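Local atomic coordinates of uronate isomerase (Caulobacter crescentus, PDB entry 2Q01), a protein that catalyses the isomerisation of D-glucuronate to D-fructuronate and of D-galacturonate to D-tagaturonate in the interconversion of pentoses and glucuronate. Residues 166-172 / 192-198; 239-243 / 298-304; 414-418 / 428-432. All blocks are in the same frame, centred on the assembly; numbering follows the deposited sequence.

Contact 1 of 3, residues 166-172 / 192-198; sequences ETLATTE and HVITAYR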
loop_
_atom_site.group_PDB
_atom_site.type_symbol
_atom_site.label_atom_id
_atom_site.label_comp_id
_atom_site.label_asym_id
_atom_site.label_seq_id
_atom_site.Cartn_x
_atom_site.Cartn_y
_atom_site.Cartn_z
ATOM N N GLU B 166 -15.627 -7.490 -30.648
ATOM C CA GLU B 166 -15.176 -6.750 -31.806
ATOM C C GLU B 166 -13.762 -7.173 -32.188
ATOM O O GLU B 166 -13.503 -7.504 -33.344
ATOM C CB GLU B 166 -15.236 -5.255 -31.528
ATOM C CG GLU B 166 -14.872 -4.414 -32.727
ATOM C CD GLU B 166 -15.539 -3.067 -32.718
ATOM O OE1 GLU B 166 -14.804 -2.067 -32.795
ATOM O OE2 GLU B 166 -16.789 -3.008 -32.641
ATOM N N THR B 167 -12.865 -7.163 -31.202
ATOM C CA THR B 167 -11.463 -7.534 -31.380
ATOM C C THR B 167 -11.056 -8.495 -30.271
ATOM O O THR B 167 -11.349 -8.251 -29.100
ATOM C CB THR B 167 -10.553 -6.280 -31.329
ATOM O OG1 THR B 167 -10.918 -5.384 -32.386
ATOM C CG2 THR B 167 -9.073 -6.645 -31.457
ATOM N N LEU B 168 -10.404 -9.593 -30.647
ATOM C CA LEU B 168 -9.792 -10.505 -29.682
ATOM C C LEU B 168 -8.345 -10.755 -30.081
ATOM O O LEU B 168 -8.075 -11.170 -31.204
ATOM C CB LEU B 168 -10.557 -11.832 -29.628
ATOM C CG LEU B 168 -10.108 -12.924 -28.654
ATOM C CD1 LEU B 168 -10.172 -12.441 -27.211
ATOM C CD2 LEU B 168 -10.967 -14.164 -28.826
ATOM N N ALA B 169 -7.420 -10.497 -29.165
ATOM C CA ALA B 169 -6.007 -10.769 -29.419
ATOM C C ALA B 169 -5.534 -12.010 -28.670
ATOM O O ALA B 169 -5.856 -12.205 -27.497
ATOM C CB ALA B 169 -5.140 -9.557 -29.062
ATOM N N THR B 170 -4.779 -12.851 -29.367
ATOM C CA THR B 170 -4.103 -13.988 -28.754
ATOM C C THR B 170 -2.606 -13.661 -28.611
ATOM O O THR B 170 -2.157 -12.606 -29.054
ATOM C CB THR B 170 -4.323 -15.279 -29.572
ATOM O OG1 THR B 170 -3.530 -15.234 -30.761
ATOM C CG2 THR B 170 -5.789 -15.431 -29.959
ATOM N N THR B 171 -1.835 -14.550 -27.989
ATOM C CA THR B 171 -0.422 -14.262 -27.705
ATOM C C THR B 171 0.509 -15.394 -28.158
ATOM O O THR B 171 0.438 -16.513 -27.637
ATOM C CB THR B 171 -0.216 -13.931 -26.203
ATOM O OG1 THR B 171 -1.084 -12.855 -25.829
ATOM C CG2 THR B 171 1.210 -13.521 -25.921
ATOM N N GLU B 172 1.364 -15.096 -29.138
ATOM C CA GLU B 172 2.313 -16.080 -29.687
ATOM C C GLU B 172 3.743 -15.557 -29.649
ATOM O O GLU B 172 3.971 -14.349 -29.677
ATOM C CB GLU B 172 1.981 -16.470 -31.140
ATOM C CG GLU B 172 0.529 -16.292 -31.605
ATOM C CD GLU B 172 -0.447 -17.299 -31.028
ATOM O OE1 GLU B 172 -1.391 -16.860 -30.345
ATOM O OE2 GLU B 172 -0.291 -18.517 -31.266
ATOM N N HIS B 192 -12.541 -10.682 -35.903
ATOM C CA HIS B 192 -11.246 -10.018 -35.870
ATOM C C HIS B 192 -10.418 -10.607 -34.738
ATOM O O HIS B 192 -10.297 -10.026 -33.658
ATOM C CB HIS B 192 -11.442 -8.506 -35.727
ATOM C CG HIS B 192 -10.187 -7.694 -35.849
ATOM N ND1 HIS B 192 -9.750 -6.850 -34.849
ATOM C CD2 HIS B 192 -9.295 -7.570 -36.859
ATOM C CE1 HIS B 192 -8.637 -6.253 -35.232
ATOM N NE2 HIS B 192 -8.339 -6.671 -36.449
ATOM N N VAL B 193 -9.879 -11.796 -34.995
ATOM C CA VAL B 193 -8.957 -12.448 -34.078
ATOM C C VAL B 193 -7.535 -12.142 -34.537
ATOM O O VAL B 193 -7.119 -12.544 -35.624
ATOM C CB VAL B 193 -9.198 -13.969 -33.988
ATOM C CG1 VAL B 193 -8.177 -14.616 -33.062
ATOM C CG2 VAL B 193 -10.625 -14.260 -33.505
ATOM N N ILE B 194 -6.807 -11.401 -33.710
ATOM C CA ILE B 194 -5.438 -11.001 -34.028
ATOM C C ILE B 194 -4.446 -11.597 -33.036
ATOM O O ILE B 194 -4.821 -12.364 -32.148
ATOM C CB ILE B 194 -5.275 -9.458 -34.108
ATOM C CG1 ILE B 194 -5.681 -8.785 -32.793
ATOM C CG2 ILE B 194 -6.075 -8.908 -35.272
ATOM C CD1 ILE B 194 -5.246 -7.339 -32.685
ATOM N N THR B 195 -3.179 -11.239 -33.195
ATOM C CA THR B 195 -2.117 -11.794 -32.366
ATOM C C THR B 195 -1.324 -10.701 -31.640
ATOM O O THR B 195 -1.555 -9.509 -31.849
ATOM C CB THR B 195 -1.188 -12.715 -33.200
ATOM O OG1 THR B 195 -0.156 -13.244 -32.365
ATOM C CG2 THR B 195 -0.566 -11.962 -34.373
ATOM N N ALA B 196 -0.420 -11.123 -30.760
ATOM C CA ALA B 196 0.508 -10.220 -30.087
ATOM C C ALA B 196 1.886 -10.869 -30.046
ATOM O O ALA B 196 1.994 -12.083 -29.877
ATOM C CB ALA B 196 0.021 -9.901 -28.683
ATOM N N TYR B 197 2.927 -10.054 -30.207
ATOM C CA TYR B 197 4.311 -10.528 -30.276
ATOM C C TYR B 197 4.946 -10.675 -28.895
ATOM O O TYR B 197 5.224 -9.680 -28.230
ATOM C CB TYR B 197 5.132 -9.554 -31.122
ATOM C CG TYR B 197 6.523 -10.024 -31.496
ATOM C CD1 TYR B 197 6.713 -10.919 -32.546
ATOM C CD2 TYR B 197 7.649 -9.538 -30.831
ATOM C CE1 TYR B 197 7.974 -11.336 -32.912
ATOM C CE2 TYR B 197 8.928 -9.951 -31.191
ATOM C CZ TYR B 197 9.076 -10.849 -32.237
ATOM O OH TYR B 197 10.315 -11.281 -32.616
ATOM N N ARG B 198 5.188 -11.913 -28.469
ATOM C CA ARG B 198 5.768 -12.172 -27.149
ATOM C C ARG B 198 7.098 -12.927 -27.245
ATOM O O ARG B 198 7.117 -14.155 -27.171
ATOM C CB ARG B 198 4.788 -12.956 -26.281
ATOM C CG ARG B 198 5.096 -12.895 -24.795
ATOM C CD ARG B 198 4.542 -14.097 -24.069
ATOM N NE ARG B 198 4.801 -14.021 -22.634
ATOM C CZ ARG B 198 3.927 -13.591 -21.726
ATOM N NH1 ARG B 198 2.709 -13.198 -22.086
ATOM N NH2 ARG B 198 4.274 -13.561 -20.445
#

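Contact 2 of 3, residues 239-243 / 298-304; sequences RQAFI and MSLDDGL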
loop_
_atom_site.group_PDB
_atom_site.type_symbol
_atom_site.label_atom_id
_atom_site.label_comp_id
_atom_site.label_asym_id
_atom_site.label_seq_id
_atom_site.Cartn_x
_atom_site.Cartn_y
_atom_site.Cartn_z
ATOM N N ARG B 239 8.253 -9.924 -36.399
ATOM C CA ARG B 239 7.346 -8.842 -36.045
ATOM C C ARG B 239 6.486 -8.414 -37.228
ATOM O O ARG B 239 5.287 -8.189 -37.064
ATOM C CB ARG B 239 8.115 -7.650 -35.487
ATOM C CG ARG B 239 8.430 -7.785 -34.013
ATOM C CD ARG B 239 9.540 -6.843 -33.596
ATOM N NE ARG B 239 9.092 -5.456 -33.557
ATOM C CZ ARG B 239 8.788 -4.798 -32.439
ATOM N NH1 ARG B 239 8.883 -5.394 -31.259
ATOM N NH2 ARG B 239 8.393 -3.538 -32.504
ATOM N N GLN B 240 7.103 -8.325 -38.407
ATOM C CA GLN B 240 6.401 -8.013 -39.651
ATOM C C GLN B 240 5.315 -9.038 -39.965
ATOM O O GLN B 240 4.208 -8.666 -40.352
ATOM C CB GLN B 240 7.387 -7.907 -40.825
ATOM C CG GLN B 240 6.803 -7.273 -42.084
ATOM C CD GLN B 240 6.071 -5.966 -41.803
ATOM O OE1 GLN B 240 6.650 -5.010 -41.273
ATOM N NE2 GLN B 240 4.788 -5.923 -42.154
ATOM N N ALA B 241 5.641 -10.317 -39.783
ATOM C CA ALA B 241 4.695 -11.420 -39.955
ATOM C C ALA B 241 3.506 -11.336 -38.997
ATOM O O ALA B 241 2.400 -11.738 -39.348
ATOM C CB ALA B 241 5.406 -12.754 -39.791
ATOM N N PHE B 242 3.746 -10.821 -37.794
ATOM C CA PHE B 242 2.697 -10.639 -36.791
ATOM C C PHE B 242 1.782 -9.473 -37.159
ATOM O O PHE B 242 0.565 -9.579 -37.034
ATOM C CB PHE B 242 3.306 -10.428 -35.404
ATOM C CG PHE B 242 3.642 -11.704 -34.673
ATOM C CD1 PHE B 242 4.632 -12.564 -35.140
ATOM C CD2 PHE B 242 2.988 -12.029 -33.489
ATOM C CE1 PHE B 242 4.954 -13.733 -34.457
ATOM C CE2 PHE B 242 3.301 -13.197 -32.797
ATOM C CZ PHE B 242 4.282 -14.051 -33.283
ATOM N N ILE B 243 2.384 -8.374 -37.611
ATOM C CA ILE B 243 1.670 -7.208 -38.144
ATOM C C ILE B 243 0.733 -7.600 -39.290
ATOM O O ILE B 243 -0.438 -7.198 -39.313
ATOM C CB ILE B 243 2.672 -6.113 -38.606
ATOM C CG1 ILE B 243 3.334 -5.477 -37.389
ATOM C CG2 ILE B 243 1.989 -5.025 -39.441
ATOM C CD1 ILE B 243 4.667 -4.869 -37.671
ATOM N N MET B 298 12.755 -1.014 -32.521
ATOM C CA MET B 298 12.056 -1.620 -33.649
ATOM C C MET B 298 10.658 -1.034 -33.778
ATOM O O MET B 298 10.167 -0.837 -34.890
ATOM C CB MET B 298 11.964 -3.138 -33.488
ATOM C CG MET B 298 13.234 -3.896 -33.837
ATOM S SD MET B 298 13.102 -5.648 -33.435
ATOM C CE MET B 298 14.836 -6.063 -33.282
ATOM N N SER B 299 10.032 -0.751 -32.635
ATOM C CA SER B 299 8.695 -0.151 -32.568
ATOM C C SER B 299 8.648 1.252 -33.156
ATOM O O SER B 299 7.605 1.699 -33.634
ATOM C CB SER B 299 8.206 -0.114 -31.125
ATOM O OG SER B 299 7.739 -1.385 -30.720
ATOM N N LEU B 300 9.789 1.940 -33.112
ATOM C CA LEU B 300 9.968 3.226 -33.777
ATOM C C LEU B 300 9.752 3.117 -35.283
ATOM O O LEU B 300 9.307 4.077 -35.920
ATOM C CB LEU B 300 11.376 3.737 -33.516
ATOM C CG LEU B 300 11.657 4.840 -32.502
ATOM C CD1 LEU B 300 10.954 4.643 -31.171
ATOM C CD2 LEU B 300 13.155 4.907 -32.324
ATOM N N ASP B 301 10.067 1.946 -35.839
ATOM C CA ASP B 301 9.907 1.680 -37.268
ATOM C C ASP B 301 8.574 1.022 -37.634
ATOM O O ASP B 301 7.913 1.470 -38.572
ATOM C CB ASP B 301 11.078 0.846 -37.801
ATOM C CG ASP B 301 12.392 1.617 -37.807
ATOM O OD1 ASP B 301 13.426 1.034 -37.412
ATOM O OD2 ASP B 301 12.398 2.803 -38.204
ATOM N N ASP B 302 8.184 -0.026 -36.904
ATOM C CA ASP B 302 6.987 -0.810 -37.263
ATOM C C ASP B 302 5.699 -0.488 -36.494
ATOM O O ASP B 302 4.629 -1.007 -36.827
ATOM C CB ASP B 302 7.278 -2.328 -37.282
ATOM C CG ASP B 302 7.632 -2.914 -35.907
ATOM O OD1 ASP B 302 8.303 -3.969 -35.891
ATOM O OD2 ASP B 302 7.248 -2.361 -34.852
ATOM N N GLY B 303 5.805 0.361 -35.475
ATOM C CA GLY B 303 4.635 0.861 -34.757
ATOM C C GLY B 303 3.934 -0.115 -33.826
ATOM O O GLY B 303 2.757 0.067 -33.505
ATOM N N LEU B 304 4.648 -1.151 -33.398
ATOM C CA LEU B 304 4.134 -2.075 -32.391
ATOM C C LEU B 304 4.111 -1.460 -30.997
ATOM O O LEU B 304 5.138 -1.028 -30.483
ATOM C CB LEU B 304 4.948 -3.366 -32.381
ATOM C CG LEU B 304 4.230 -4.670 -32.726
ATOM C CD1 LEU B 304 3.245 -4.484 -33.851
ATOM C CD2 LEU B 304 5.235 -5.752 -33.057
HETATM O O HOH W 1 7.741 -3.725 -29.103
#

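Contact 3 of 3, residues 414-418 / 428-432; sequences GFNDD and RHDVA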
loop_
_atom_site.group_PDB
_atom_site.type_symbol
_atom_site.label_atom_id
_atom_site.label_comp_id
_atom_site.label_asym_id
_atom_site.label_seq_id
_atom_site.Cartn_x
_atom_site.Cartn_y
_atom_site.Cartn_z
ATOM N N GLY B 414 -7.763 1.504 -20.593
ATOM C CA GLY B 414 -8.982 0.732 -20.401
ATOM C C GLY B 414 -8.717 -0.632 -19.788
ATOM O O GLY B 414 -7.905 -0.765 -18.873
ATOM N N PHE B 415 -9.396 -1.650 -20.305
ATOM C CA PHE B 415 -9.392 -2.978 -19.701
ATOM C C PHE B 415 -9.008 -4.061 -20.703
ATOM O O PHE B 415 -9.423 -4.024 -21.861
ATOM C CB PHE B 415 -10.778 -3.271 -19.086
ATOM C CG PHE B 415 -10.933 -4.670 -18.542
ATOM C CD1 PHE B 415 -10.402 -5.013 -17.303
ATOM C CD2 PHE B 415 -11.623 -5.645 -19.266
ATOM C CE1 PHE B 415 -10.543 -6.312 -16.805
ATOM C CE2 PHE B 415 -11.764 -6.945 -18.772
ATOM C CZ PHE B 415 -11.230 -7.274 -17.542
ATOM N N ASN B 416 -8.201 -5.016 -20.247
ATOM C CA ASN B 416 -8.012 -6.277 -20.953
ATOM C C ASN B 416 -8.293 -7.444 -20.009
ATOM O O ASN B 416 -8.015 -7.360 -18.816
ATOM C CB ASN B 416 -6.622 -6.368 -21.607
ATOM C CG ASN B 416 -5.484 -6.373 -20.602
ATOM O OD1 ASN B 416 -4.898 -5.332 -20.308
ATOM N ND2 ASN B 416 -5.150 -7.547 -20.087
ATOM N N ASP B 417 -8.855 -8.524 -20.537
ATOM C CA ASP B 417 -9.281 -9.636 -19.695
ATOM C C ASP B 417 -8.142 -10.571 -19.297
ATOM O O ASP B 417 -8.183 -11.157 -18.210
ATOM C CB ASP B 417 -10.424 -10.418 -20.350
ATOM C CG ASP B 417 -10.136 -10.786 -21.793
ATOM O OD1 ASP B 417 -10.827 -10.250 -22.681
ATOM O OD2 ASP B 417 -9.227 -11.606 -22.044
ATOM N N ASP B 418 -7.154 -10.709 -20.190
ATOM C CA ASP B 418 -5.935 -11.516 -19.981
ATOM C C ASP B 418 -6.220 -12.955 -19.515
ATOM O O ASP B 418 -5.639 -13.443 -18.540
ATOM C CB ASP B 418 -4.968 -10.794 -19.026
ATOM C CG ASP B 418 -3.560 -11.379 -19.048
ATOM O OD1 ASP B 418 -3.068 -11.743 -20.136
ATOM O OD2 ASP B 418 -2.946 -11.477 -17.964
ATOM N N ARG B 428 -15.963 -10.955 -17.426
ATOM C CA ARG B 428 -14.842 -10.136 -16.958
ATOM C C ARG B 428 -14.935 -8.691 -17.413
ATOM O O ARG B 428 -14.574 -7.776 -16.670
ATOM C CB ARG B 428 -13.514 -10.736 -17.426
ATOM C CG ARG B 428 -13.088 -11.950 -16.638
ATOM C CD ARG B 428 -12.078 -12.780 -17.405
ATOM N NE ARG B 428 -11.826 -14.068 -16.756
ATOM C CZ ARG B 428 -10.940 -14.269 -15.785
ATOM N NH1 ARG B 428 -10.198 -13.267 -15.330
ATOM N NH2 ARG B 428 -10.795 -15.482 -15.266
ATOM N N HIS B 429 -15.395 -8.498 -18.645
ATOM C CA HIS B 429 -15.637 -7.164 -19.188
ATOM C C HIS B 429 -16.816 -6.465 -18.532
ATOM O O HIS B 429 -16.790 -5.252 -18.378
ATOM C CB HIS B 429 -15.814 -7.210 -20.703
ATOM C CG HIS B 429 -14.533 -7.050 -21.456
ATOM N ND1 HIS B 429 -13.664 -8.096 -21.674
ATOM C CD2 HIS B 429 -13.965 -5.964 -22.028
ATOM C CE1 HIS B 429 -12.617 -7.661 -22.350
ATOM N NE2 HIS B 429 -12.777 -6.372 -22.581
ATOM N N ASP B 430 -17.832 -7.233 -18.135
ATOM C CA ASP B 430 -18.961 -6.699 -17.373
ATOM C C ASP B 430 -18.536 -6.166 -16.007
ATOM O O ASP B 430 -18.985 -5.093 -15.597
ATOM C CB ASP B 430 -20.058 -7.746 -17.195
ATOM C CG ASP B 430 -21.388 -7.124 -16.831
ATOM O OD1 ASP B 430 -21.786 -7.198 -15.650
ATOM O OD2 ASP B 430 -22.022 -6.534 -17.727
ATOM N N VAL B 431 -17.678 -6.918 -15.311
ATOM C CA VAL B 431 -17.105 -6.497 -14.022
ATOM C C VAL B 431 -16.324 -5.187 -14.174
ATOM O O VAL B 431 -16.468 -4.278 -13.360
ATOM C CB VAL B 431 -16.193 -7.606 -13.423
ATOM C CG1 VAL B 431 -15.385 -7.107 -12.220
ATOM C CG2 VAL B 431 -17.008 -8.796 -13.027
ATOM N N ALA B 432 -15.523 -5.093 -15.235
ATOM C CA ALA B 432 -14.766 -3.874 -15.550
ATOM C C ALA B 432 -15.678 -2.671 -15.709
ATOM O O ALA B 432 -15.395 -1.598 -15.184
ATOM C CB ALA B 432 -13.961 -4.074 -16.812
HETATM O O HOH W 2 -10.219 -10.232 -16.514
#

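Contact 1 of 3, residues 166-172 / 192-198
Leu168 and Ala169 pair with Val193 and Ile194 as neighbours in a parallel sheet, the axes of strands 167-169 and 192-194 lying 4.7 Å apart at 20°. The backbone bonds form the staggered parallel pattern: Leu168 N gives to His192 O at 3.0 Å, Ile194 N to Leu168 O at 2.8 Å, and Thr170 N to Ile194 O at 2.8 Å. Beyond the strands the pairing goes on, with Glu172 N bonded to Ala196 O and Arg198 N to Glu172 O. CA-H...O contacts, such as Val193 CA to Leu168 O, supplement these bonds.

One polar side-chain pair adds to the grip. With CG anti to the backbone N (chi1 -173°), His192 lies alongside Thr167, and its ring edge, at ND1, makes a 3.1 Å hydrogen bond with Thr167 OG1. Past the strand end, Thr170 OG1 donates to Glu172 OE1 at 2.7 Å, from above the carboxylate plane, which ties segment 166-172 to itself; this hydroxyl also bonds to His181 of helix 179-186.

Apolar contacts fill the remainder. Ala169 CB touches Ile194 CG1 at 3.8 Å, while the Thr171 methyl CG2 lies 3.6 Å from Arg198 CB, beside the extended arginine chain. The polar ends of this pair have partners outside the two segments: Thr171 OG1 bonds to Gly42 O, and the Arg198 guanidinium makes salt bridges with Asp251 and Asp200.

Main-chain bonds thus carry most of the joining of the two strands of the beta-alpha-beta unit around helix 179-186; a few side chains add to it, and others reach neighbouring parts of the fold.

Contact 2 of 3, residues 239-243 / 298-304
Ile243 and Leu304 bring the backbones nearest, CA to CA 8.1 Å, where helix segments 239-243 and 298-302 run at 40° with axes that come no closer than 12.0 Å. Arg239 spans that gap. Its chain bends at chi3 (72°) and sets the guanidinium side-on to Asp302, with NE giving to OD1 at 2.9 Å and NH2 to OD2 at 2.9 Å. Both oxygens use syn lone pairs, and the two flat groups are only 15° from coplanar. NH2 of Arg239 gives a further bond to Ser299 OG, also 2.9 Å and in the guanidinium plane, and water 1 links Arg239 NH1 to the same hydroxyl.

The guanidinium is sandwiched: Leu304 CD2 sits over the centre of one face, 3.7 Å from Arg239 CZ, and Met298 CB lies toward the rim of the opposite one. Asp302 is itself held, since its OD2 also accepts from Leu304 N in an Asx turn, around Gly303 with its positive phi. Ser299 OG donates to Leu304 O, further bracing this helix end. Beside the ion pair, Ile243 CG1 meets Leu304 CD1 at 3.7 Å.

Met298 continues onto Leu232, His235 and Arg236 of helix 228-244, and Tyr197 packs against Arg239. The contact thus fastens together the C-terminal parts of helices 228-244 and 281-302, just ahead of strands 249-252 and 305-308, which are neighbours in the four-stranded parallel sheet.

Contact 3 of 3, residues 414-418 / 428-432
Phe415 reaches from the 414-418 loop to helix 425-445 and meets three of its residues, Arg428, His429 and Ala432. Its CG stands anti to the backbone N (chi1 175°), which carries the ring toward the helix. At the root, CB lies beside the methyl of Ala432; CG comes closer, 3.5 Å from Ala432 CB, and CD1 borders the same methyl, as CE1 does more loosely. That methyl sits over one face of the ring as a CH-pi contact, 3.7 Å from its centroid and 16° off the normal. At the ring edge, CD2 points over the centre of the His429 imidazole, 3.6 Å from NE2, and CE2 touches both the imidazole and Arg428 O. The tip, CZ, ends 3.5 Å from Arg428 O, a carbonyl already engaged by Ala432 N within the helix.

Phenyl and imidazole form a T-shaped pair, the Phe415 edge pointing at the His429 face, with centroids 4.8 Å apart and planes at 88°. A bond from NE2 to Ile38 O holds the His429 ring; Asp417 OD1 lies at its edge, 3.2 Å from His429 CE1, and is bonded to Ser39 OG. Water 2 joins the segments at the far end, donating to Asp417 O at 2.8 Å and accepting from Arg428 NH1; the Arg428 guanidinium also makes cation-pi contacts with Trp118 and Tyr68.

Loop and helix thus both abut strand 37-39, and Asp418 packs on His41 and His43 just beyond it. This meeting of a late loop with the first strand is consistent with closure of a TIM-barrel-like fold, and an aspartate beside a His-x-His motif recalls the metal centre of metallo-dependent hydrolases.

How the contacts relate
Contacts 1, 2 and 3 follow one another along the chain, each closing before the next opens. Contacts 1 and 2 have centres about 14 Å apart and touch directly: Phe242 and Arg239 of helix 228-244 pack on residues 195-197 and on Glu172. Contact 3 lies about 16 Å from contact 1, centre to centre, and about 26 Å from contact 2, touching neither. Strand 37-39 bridges part of this gap, pairing with strand 165-169 of contact 1 and meeting His429 and Asp417 of contact 3. The way sheet, helices and late loop are joined is consistent with one TIM-barrel-like framework.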